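ECF RNA polymerase sigma factor SigD (Mycobacterium tuberculosis, PDB 3VFZ) probably directs RNA polymerase to specific promoters as an alternative sigma factor, this fragment being the domain that binds the -35 promoter element. Local coordinates at residues I31-Q36 / R70-L75. Residues are numbered along the deposited sequence; the frame is centred on the assembly and turned at random.
Sequences ILPAKQ and RALQRL
Leu32 and Gln36 close over Ala71 in the tightly packed part of this contact, an example of how a loop and the first turn of a helix can be fastened to a second helix without any hydrogen bond between them. The two methyls of Leu32 divide the work. Leu32 CD1 lies 4.1 Å from Ala71 CB and also touches Leu75 CD2, the Leu32 and Leu75 side chains crossing at about a right angle; Leu32 CD2 rests against the aliphatic part of Arg74, 3.8 Å from Arg74 CD. Beside this, Gln36 reaches over the small Ala71. With CG anti to its carbonyl carbon (chi1 -69°) and the chain extended beyond, the Gln36 amide lies against the start of 70-75, Gln36 OE1 3.4 Å from Ala71 CA and Gln36 NE2 3.7 Å from Arg70 CB. Leu40 of helix 34-46 extends the apolar patch, touching Leu32, Ala71 and Leu75.

Toward solvent the fit slackens. Arg74 bends at chi3 (126°), bringing its guanidinium alongside Ile31, whose O lies over one face, 3.4 Å from Arg74 NH1 but at too poor an angle for a hydrogen bond. Beyond CB, Arg70 turns from the contact. Pro33, at the N-cap position of helix 34-46, grazes Arg74 only obliquely. This mixed packing, which joins helix 34-46 and the loop before it to helix 61-80, whose first part probably belongs to the helix-turn-helix motif, is characteristic of the all-helical sigma-70 region 4 fold.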
ATOM      1  N   ILE A  31      -3.419  -8.566  -4.771  1.00 44.81           N
ATOM      2  CA  ILE A  31      -3.261  -8.200  -6.171  1.00 41.49           C
ATOM      3  C   ILE A  31      -2.001  -7.337  -6.379  1.00 49.84           C
ATOM      4  O   ILE A  31      -1.458  -7.264  -7.484  1.00 46.05           O
ATOM      5  CB  ILE A  31      -4.517  -7.427  -6.648  1.00 59.72           C
ATOM      6  CG1 ILE A  31      -5.259  -8.201  -7.736  1.00 68.08           C
ATOM      7  CG2 ILE A  31      -4.176  -5.995  -7.055  1.00 54.24           C
ATOM      8  CD1 ILE A  31      -5.883  -9.489  -7.235  1.00 74.71           C
ATOM      9  N   LEU A  32      -1.543  -6.695  -5.304  1.00 43.48           N
ATOM     10  CA  LEU A  32      -0.401  -5.779  -5.334  1.00 36.16           C
ATOM     11  C   LEU A  32       0.914  -6.505  -5.086  1.00 40.02           C
ATOM     12  O   LEU A  32       0.928  -7.565  -4.461  1.00 39.28           O
ATOM     13  CB  LEU A  32      -0.552  -4.731  -4.220  1.00 30.29           C
ATOM     14  CG  LEU A  32      -1.798  -3.853  -4.211  1.00 35.25           C
ATOM     15  CD1 LEU A  32      -1.816  -2.970  -2.957  1.00 31.78           C
ATOM     16  CD2 LEU A  32      -1.835  -3.022  -5.488  1.00 39.98           C
ATOM     17  N   PRO A  33       2.032  -5.910  -5.543  1.00 42.50           N
ATOM     18  CA  PRO A  33       3.359  -6.387  -5.133  1.00 47.38           C
ATOM     19  C   PRO A  33       3.452  -6.333  -3.616  1.00 44.07           C
ATOM     20  O   PRO A  33       2.856  -5.444  -2.991  1.00 32.58           O
ATOM     21  CB  PRO A  33       4.312  -5.351  -5.740  1.00 48.79           C
ATOM     22  CG  PRO A  33       3.550  -4.742  -6.866  1.00 50.24           C
ATOM     23  CD  PRO A  33       2.110  -4.749  -6.446  1.00 41.32           C
ATOM     24  N   ALA A  34       4.185  -7.277  -3.031  1.00 35.35           N
ATOM     25  CA  ALA A  34       4.359  -7.338  -1.593  1.00 38.29           C
ATOM     26  C   ALA A  34       4.706  -5.980  -0.981  1.00 39.78           C
ATOM     27  O   ALA A  34       4.171  -5.605   0.058  1.00 35.42           O
ATOM     28  CB  ALA A  34       5.443  -8.376  -1.243  1.00 39.02           C
ATOM     29  N   LYS A  35       5.607  -5.249  -1.629  1.00 41.10           N
ATOM     30  CA  LYS A  35       6.117  -4.001  -1.070  1.00 44.19           C
ATOM     31  C   LYS A  35       5.021  -2.950  -0.948  1.00 36.11           C
ATOM     32  O   LYS A  35       4.994  -2.170  -0.002  1.00 32.41           O
ATOM     33  CB  LYS A  35       7.260  -3.466  -1.936  1.00 54.52           C
ATOM     34  CG  LYS A  35       7.715  -2.068  -1.565  1.00 66.50           C
ATOM     35  CD  LYS A  35       9.228  -1.971  -1.549  1.00 76.49           C
ATOM     36  CE  LYS A  35       9.813  -2.934  -0.530  1.00 83.89           C
ATOM     37  NZ  LYS A  35      11.303  -2.902  -0.496  1.00 89.18           N
ATOM     38  N   GLN A  36       4.122  -2.940  -1.921  1.00 23.48           N
ATOM     39  CA  GLN A  36       3.019  -1.999  -1.922  1.00 20.50           C
ATOM     40  C   GLN A  36       1.990  -2.383  -0.855  1.00 26.51           C
ATOM     41  O   GLN A  36       1.416  -1.514  -0.210  1.00 26.67           O
ATOM     42  CB  GLN A  36       2.384  -1.918  -3.316  1.00 27.67           C
ATOM     43  CG  GLN A  36       3.293  -1.261  -4.364  1.00 36.45           C
ATOM     44  CD  GLN A  36       2.693  -1.273  -5.767  1.00 36.74           C
ATOM     45  OE1 GLN A  36       1.497  -1.482  -5.943  1.00 33.18           O
ATOM     46  NE2 GLN A  36       3.532  -1.052  -6.770  1.00 36.12           N
ATOM     47  N   ARG A  70       1.320   4.016  -7.365  1.00 26.60           N
ATOM     48  CA  ARG A  70       1.125   2.814  -8.175  1.00 28.52           C
ATOM     49  C   ARG A  70       0.073   1.896  -7.546  1.00 35.06           C
ATOM     50  O   ARG A  70      -0.756   1.308  -8.244  1.00 29.19           O
ATOM     51  CB  ARG A  70       2.442   2.063  -8.347  1.00 29.50           C
ATOM     52  CG  ARG A  70       3.484   2.880  -9.115  1.00 42.01           C
ATOM     53  CD  ARG A  70       4.567   2.021  -9.714  1.00 61.22           C
ATOM     54  NE  ARG A  70       5.637   2.829 -10.305  1.00 81.73           N
ATOM     55  CZ  ARG A  70       5.478   3.669 -11.328  1.00 90.57           C
ATOM     56  NH1 ARG A  70       4.285   3.833 -11.886  1.00 91.93           N
ATOM     57  NH2 ARG A  70       6.518   4.352 -11.790  1.00 92.02           N
ATOM     58  N   ALA A  71       0.116   1.775  -6.224  1.00 30.19           N
ATOM     59  CA  ALA A  71      -0.848   0.930  -5.514  1.00 33.72           C
ATOM     60  C   ALA A  71      -2.285   1.418  -5.643  1.00 31.03           C
ATOM     61  O   ALA A  71      -3.188   0.637  -5.923  1.00 28.49           O
ATOM     62  CB  ALA A  71      -0.474   0.801  -4.040  1.00 27.88           C
ATOM     63  N   LEU A  72      -2.516   2.702  -5.401  1.00 28.12           N
ATOM     64  CA  LEU A  72      -3.887   3.202  -5.445  1.00 30.84           C
ATOM     65  C   LEU A  72      -4.475   3.062  -6.847  1.00 29.19           C
ATOM     66  O   LEU A  72      -5.676   2.820  -7.008  1.00 28.87           O
ATOM     67  CB  LEU A  72      -3.961   4.650  -4.976  1.00 33.44           C
ATOM     68  CG  LEU A  72      -3.553   4.882  -3.522  1.00 39.68           C
ATOM     69  CD1 LEU A  72      -4.109   6.196  -3.036  1.00 42.72           C
ATOM     70  CD2 LEU A  72      -4.034   3.746  -2.640  1.00 43.07           C
ATOM     71  N   GLN A  73      -3.623   3.207  -7.855  1.00 26.21           N
ATOM     72  CA  GLN A  73      -4.073   3.082  -9.233  1.00 31.16           C
ATOM     73  C   GLN A  73      -4.504   1.648  -9.554  1.00 31.78           C
ATOM     74  O   GLN A  73      -5.542   1.443 -10.191  1.00 32.82           O
ATOM     75  CB  GLN A  73      -2.997   3.560 -10.214  1.00 41.63           C
ATOM     76  CG  GLN A  73      -3.448   3.540 -11.666  1.00 48.42           C
ATOM     77  CD  GLN A  73      -4.650   4.436 -11.904  1.00 56.28           C
ATOM     78  OE1 GLN A  73      -5.750   3.963 -12.199  1.00 58.84           O
ATOM     79  NE2 GLN A  73      -4.446   5.739 -11.765  1.00 60.09           N
ATOM     80  N   ARG A  74      -3.714   0.665  -9.124  1.00 29.28           N
ATOM     81  CA  ARG A  74      -4.068  -0.742  -9.319  1.00 30.35           C
ATOM     82  C   ARG A  74      -5.348  -1.062  -8.553  1.00 29.85           C
ATOM     83  O   ARG A  74      -6.242  -1.725  -9.072  1.00 32.97           O
ATOM     84  CB  ARG A  74      -2.944  -1.684  -8.845  1.00 31.52           C
ATOM     85  CG  ARG A  74      -1.711  -1.738  -9.730  1.00 55.04           C
ATOM     86  CD  ARG A  74      -0.606  -2.549  -9.030  1.00 70.86           C
ATOM     87  NE  ARG A  74      -0.068  -3.645  -9.840  1.00 79.25           N
ATOM     88  CZ  ARG A  74      -0.744  -4.742 -10.180  1.00 84.19           C
ATOM     89  NH1 ARG A  74      -2.009  -4.900  -9.807  1.00 82.94           N
ATOM     90  NH2 ARG A  74      -0.158  -5.681 -10.914  1.00 87.80           N
ATOM     91  N   LEU A  75      -5.438  -0.581  -7.318  1.00 27.65           N
ATOM     92  CA  LEU A  75      -6.638  -0.803  -6.526  1.00 24.14           C
ATOM     93  C   LEU A  75      -7.843  -0.156  -7.182  1.00 34.41           C
ATOM     94  O   LEU A  75      -8.901  -0.772  -7.281  1.00 30.29           O
ATOM     95  CB  LEU A  75      -6.472  -0.251  -5.114  1.00 23.01           C
ATOM     96  CG  LEU A  75      -5.385  -0.992  -4.326  1.00 28.56           C
ATOM     97  CD1 LEU A  75      -5.172  -0.307  -3.005  1.00 28.21           C
ATOM     98  CD2 LEU A  75      -5.808  -2.441  -4.127  1.00 31.76           C
TER